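Flavodoxin-like domain (Synechococcus elongatus PCC 6301, PDB 3HLY) probably binds a flavin cofactor of the FMN type and serves in electron transfer, as the flavodoxin-like domain of a larger cyanobacterial flavoprotein. Local coordinates at residues D94-I98 / D99-A103; E125-Y128 / Q129-E133. One frame throughout, in Å; residues are numbered along the deposited sequence.

Contact 1: D94-I98 / D99-A103; sequences DDEPI and DALLA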
loop_
_atom_site.group_PDB
_atom_site.type_symbol
_atom_site.label_atom_id
_atom_site.label_comp_id
_atom_site.label_asym_id
_atom_site.label_seq_id
_atom_site.Cartn_x
_atom_site.Cartn_y
_atom_site.Cartn_z
ATOM N N ASP A 94 -17.553 1.835 -1.870
ATOM C CA ASP A 94 -17.730 0.493 -2.400
ATOM C C ASP A 94 -16.334 0.097 -2.836
ATOM O O ASP A 94 -15.965 0.298 -3.994
ATOM C CB ASP A 94 -18.680 0.518 -3.601
ATOM N N ASP A 95 -15.554 -0.455 -1.909
ATOM C CA ASP A 95 -14.180 -0.835 -2.222
ATOM C C ASP A 95 -13.869 -2.328 -2.252
ATOM O O ASP A 95 -14.547 -3.135 -1.618
ATOM C CB ASP A 95 -13.219 -0.125 -1.259
ATOM C CG ASP A 95 -13.451 -0.505 0.189
ATOM O OD1 ASP A 95 -13.194 -1.672 0.549
ATOM O OD2 ASP A 95 -13.891 0.367 0.968
ATOM N N GLU A 96 -12.829 -2.676 -3.005
ATOM C CA GLU A 96 -12.381 -4.055 -3.139
ATOM C C GLU A 96 -11.942 -4.629 -1.797
ATOM O O GLU A 96 -11.283 -3.954 -1.009
ATOM C CB GLU A 96 -11.203 -4.142 -4.112
ATOM C CG GLU A 96 -11.538 -4.731 -5.465
ATOM C CD GLU A 96 -10.311 -5.289 -6.163
ATOM O OE1 GLU A 96 -9.334 -4.527 -6.360
ATOM O OE2 GLU A 96 -10.324 -6.492 -6.510
ATOM N N PRO A 97 -12.298 -5.891 -1.525
ATOM C CA PRO A 97 -11.936 -6.564 -0.270
ATOM C C PRO A 97 -10.429 -6.834 -0.172
ATOM O O PRO A 97 -9.791 -7.181 -1.166
ATOM C CB PRO A 97 -12.735 -7.870 -0.331
ATOM C CG PRO A 97 -13.873 -7.557 -1.276
ATOM C CD PRO A 97 -13.203 -6.729 -2.330
ATOM N N ILE A 98 -9.869 -6.684 1.022
ATOM C CA ILE A 98 -8.441 -6.931 1.228
ATOM C C ILE A 98 -8.036 -8.297 0.684
ATOM O O ILE A 98 -7.069 -8.420 -0.061
ATOM C CB ILE A 98 -8.070 -6.854 2.745
ATOM C CG1 ILE A 98 -7.676 -5.422 3.107
ATOM C CG2 ILE A 98 -6.940 -7.819 3.074
ATOM C CD1 ILE A 98 -7.323 -5.240 4.555
ATOM N N ASP A 99 -8.803 -9.318 1.048
ATOM C CA ASP A 99 -8.541 -10.692 0.637
ATOM C C ASP A 99 -8.342 -10.868 -0.873
ATOM O O ASP A 99 -7.454 -11.608 -1.306
ATOM C CB ASP A 99 -9.680 -11.582 1.126
ATOM C CG ASP A 99 -10.054 -11.306 2.577
ATOM O OD1 ASP A 99 -9.772 -12.160 3.442
ATOM O OD2 ASP A 99 -10.626 -10.222 2.857
ATOM N N ALA A 100 -9.165 -10.188 -1.671
ATOM C CA ALA A 100 -9.076 -10.279 -3.124
ATOM C C ALA A 100 -7.720 -9.780 -3.637
ATOM O O ALA A 100 -7.081 -10.442 -4.456
ATOM C CB ALA A 100 -10.210 -9.476 -3.768
ATOM N N LEU A 101 -7.297 -8.609 -3.160
ATOM C CA LEU A 101 -6.015 -8.040 -3.556
ATOM C C LEU A 101 -4.907 -8.957 -3.085
ATOM O O LEU A 101 -3.992 -9.263 -3.837
ATOM C CB LEU A 101 -5.794 -6.661 -2.922
ATOM C CG LEU A 101 -6.569 -5.454 -3.444
ATOM C CD1 LEU A 101 -6.264 -5.248 -4.920
ATOM C CD2 LEU A 101 -8.054 -5.679 -3.232
ATOM N N LEU A 102 -5.000 -9.395 -1.837
ATOM C CA LEU A 102 -3.984 -10.263 -1.262
ATOM C C LEU A 102 -3.776 -11.534 -2.091
ATOM O O LEU A 102 -2.643 -11.989 -2.257
ATOM C CB LEU A 102 -4.345 -10.621 0.189
ATOM C CG LEU A 102 -3.367 -11.531 0.944
ATOM C CD1 LEU A 102 -1.996 -10.863 1.050
ATOM C CD2 LEU A 102 -3.914 -11.832 2.325
ATOM N N ALA A 103 -4.860 -12.105 -2.609
ATOM C CA ALA A 103 -4.750 -13.312 -3.424
ATOM C C ALA A 103 -3.918 -13.004 -4.672
ATOM O O ALA A 103 -2.956 -13.707 -4.983
ATOM C CB ALA A 103 -6.138 -13.816 -3.815
#

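Contact 2: E125-Y128 / Q129-E133; sequences EAIY and QQCEE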
loop_
_atom_site.group_PDB
_atom_site.type_symbol
_atom_site.label_atom_id
_atom_site.label_comp_id
_atom_site.label_asym_id
_atom_site.label_seq_id
_atom_site.Cartn_x
_atom_site.Cartn_y
_atom_site.Cartn_z
ATOM N N GLU A 125 -7.346 6.164 17.258
ATOM C CA GLU A 125 -5.924 6.335 17.513
ATOM C C GLU A 125 -5.279 4.955 17.525
ATOM O O GLU A 125 -4.144 4.780 17.085
ATOM C CB GLU A 125 -5.699 7.035 18.856
ATOM C CG GLU A 125 -6.141 8.497 18.872
ATOM C CD GLU A 125 -5.320 9.379 17.938
ATOM O OE1 GLU A 125 -5.673 10.570 17.794
ATOM O OE2 GLU A 125 -4.324 8.892 17.353
ATOM N N ALA A 126 -6.023 3.975 18.023
ATOM C CA ALA A 126 -5.544 2.601 18.087
ATOM C C ALA A 126 -5.158 2.117 16.689
ATOM O O ALA A 126 -4.064 1.591 16.484
ATOM C CB ALA A 126 -6.628 1.710 18.666
ATOM N N ILE A 127 -6.068 2.294 15.737
ATOM C CA ILE A 127 -5.820 1.897 14.362
ATOM C C ILE A 127 -4.603 2.622 13.775
ATOM O O ILE A 127 -3.797 2.018 13.056
ATOM C CB ILE A 127 -7.039 2.198 13.467
ATOM C CG1 ILE A 127 -8.201 1.270 13.831
ATOM C CG2 ILE A 127 -6.660 2.021 11.990
ATOM C CD1 ILE A 127 -7.970 -0.166 13.453
ATOM N N TYR A 128 -4.474 3.911 14.071
ATOM C CA TYR A 128 -3.357 4.686 13.549
ATOM C C TYR A 128 -2.048 4.233 14.158
ATOM O O TYR A 128 -1.003 4.309 13.510
ATOM C CB TYR A 128 -3.560 6.180 13.793
ATOM C CG TYR A 128 -4.655 6.766 12.945
ATOM C CD1 TYR A 128 -4.662 6.579 11.565
ATOM C CD2 TYR A 128 -5.704 7.490 13.521
ATOM C CE1 TYR A 128 -5.685 7.089 10.780
ATOM C CE2 TYR A 128 -6.735 8.005 12.739
ATOM C CZ TYR A 128 -6.718 7.798 11.376
ATOM O OH TYR A 128 -7.733 8.275 10.596
ATOM N N GLN A 129 -2.102 3.758 15.400
ATOM C CA GLN A 129 -0.898 3.269 16.065
ATOM C C GLN A 129 -0.471 1.975 15.387
ATOM O O GLN A 129 0.718 1.721 15.225
ATOM C CB GLN A 129 -1.150 2.996 17.551
ATOM C CG GLN A 129 0.080 2.496 18.307
ATOM C CD GLN A 129 1.236 3.494 18.283
ATOM O OE1 GLN A 129 1.127 4.606 18.810
ATOM N NE2 GLN A 129 2.348 3.101 17.666
ATOM N N GLN A 130 -1.451 1.161 14.998
ATOM C CA GLN A 130 -1.181 -0.101 14.327
ATOM C C GLN A 130 -0.576 0.144 12.928
ATOM O O GLN A 130 0.305 -0.598 12.483
ATOM C CB GLN A 130 -2.466 -0.924 14.227
ATOM C CG GLN A 130 -2.265 -2.301 13.617
ATOM C CD GLN A 130 -3.565 -3.056 13.477
ATOM O OE1 GLN A 130 -4.639 -2.534 13.812
ATOM N NE2 GLN A 130 -3.488 -4.288 12.974
ATOM N N CYS A 131 -1.072 1.153 12.224
ATOM C CA CYS A 131 -0.498 1.528 10.926
ATOM C C CYS A 131 0.975 1.937 11.117
ATOM O O CYS A 131 1.859 1.537 10.343
ATOM C CB CYS A 131 -1.216 2.742 10.353
ATOM S SG CYS A 131 -2.837 2.419 9.700
ATOM N N GLU A 132 1.227 2.770 12.125
ATOM C CA GLU A 132 2.587 3.231 12.388
ATOM C C GLU A 132 3.476 2.064 12.765
ATOM O O GLU A 132 4.615 1.972 12.308
ATOM C CB GLU A 132 2.613 4.268 13.509
ATOM C CG GLU A 132 3.981 4.870 13.743
ATOM C CD GLU A 132 3.946 5.991 14.768
ATOM O OE1 GLU A 132 4.540 5.819 15.856
ATOM O OE2 GLU A 132 3.315 7.037 14.482
ATOM N N GLU A 133 2.954 1.167 13.596
ATOM C CA GLU A 133 3.734 0.006 14.005
ATOM C C GLU A 133 3.987 -0.926 12.823
ATOM O O GLU A 133 5.039 -1.539 12.739
ATOM C CB GLU A 133 3.020 -0.781 15.111
ATOM C CG GLU A 133 3.910 -1.862 15.700
ATOM C CD GLU A 133 5.113 -1.275 16.434
ATOM O OE1 GLU A 133 6.177 -1.929 16.465
ATOM O OE2 GLU A 133 4.988 -0.162 16.991
#

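Contact 1: D94-I98 / D99-A103
Pro97 O, the last carbonyl before helix 98-107, is shared by two backbone amides of the first turn. Both bonds are weak: Ala100 N comes within 3.1 Å of Pro97 O but at a bent N-H...O angle of 126°, while Leu101 N is better aimed yet lies 3.5 Å from the same oxygen. Regular helical bonding starts one residue on, where Leu102 N meets Ile98 O at 2.9 Å and nearly straight, 170° at the hydrogen. Pro97 sits at the N-cap, and its ring can give no side-chain cap to the first amides; its carbonyl takes the first, weak helical bond. The ring lies against the start of the helix, CD 4.3 Å from Ala100 CB.

Glu96 reaches forward over the branch of Leu101. The glutamate chain runs extended beyond CG, and its carboxylate comes to rest on the leucine's methyls, with OE1 3.5 Å from Leu101 CD1. With chi1 -74° the leucine CG lies beside its backbone N, and the second torsion sends CD2 between Glu96 and Pro97 O, 3.1 Å from that oxygen. Farther out, Leu101 also packs on Phe76 of helix 66-78 and Leu87 of strand 84-88, and Glu96 touches Leu72. Asp99 OD2 makes a long, weak ion pair with Arg118.

In this parallel alpha/beta fold the loop after strand 84-88 becomes a helix here. The positive helix end probably favours ionised Asp99; for Glu96 that effect and the apolar contact probably pull in opposite directions.

Contact 2: E125-Y128 / Q129-E133
Gln130 and Ile127, three residues apart, meet along one side of helix 125-144. The glutamine is fully stretched, CG opposite the backbone N (chi1 -176°) and the next torsion likewise trans, and its OE1 comes 4.1 Å from Ile127 CD1, a loose contact between a polar tip and the end of an aliphatic branch. One residue further along, Cys131 turns its sulfur back toward the preceding turn, since SG stands beside the backbone N (chi1 -74°). There Cys131 SG lies 3.5 Å from Ile127 O and, more loosely, 4.5 Å from Ile127 CG2.

The backbone sets these spacings. Gln129 N bonds to Glu125 O at 2.8 Å, with a weak second approach to Ala126 O, and Gln130 N, Cys131 N and Glu132 N then follow in unbroken i to i+4 order. The bond from Cys131 N to Ile127 O measures 3.0 Å. Such a ladder marks the first two turns of an amphipathic alpha-helix, here the last helix of the flavodoxin-like fold. On its inner face Cys131 is buried against Ala20 and Ile21 of helix 14-27, Ile127 packs on Leu17 and Val119, and Tyr128 is directed to Arg16, Tyr13 and Pro123. The outer face carries Ala126, Gln129 and Gln130.

Gln129 CB rests 3.4 Å from Ala126 O, and the end of its side chain leads away from the preceding turn. Further down the helix, hydroxyls return to the backbone: Ser134 OG bonds to Gln130 O, and Thr136 OG1 to Glu132 O.

How the contacts relate
Both contacts lie at the N-terminal end of a helix in the same parallel alpha/beta domain. Contact 1 spans the change from loop to helix, with Pro97 at the N-cap; contact 2 covers the first turns of helix 125-144. They follow in series along the chain, with strand 111-112 between them. Their centres are 21 Å apart and their nearest atoms about 9 Å apart, without touching. The region between is partly bridged by the loop that holds Arg118 and Val119, which reach contact 1 and contact 2 respectively. In flavodoxins the loops at the C-terminal ends of the strands cradle FMN; 94-98, after strand 84-88, is such a loop and probably borders the cofactor site.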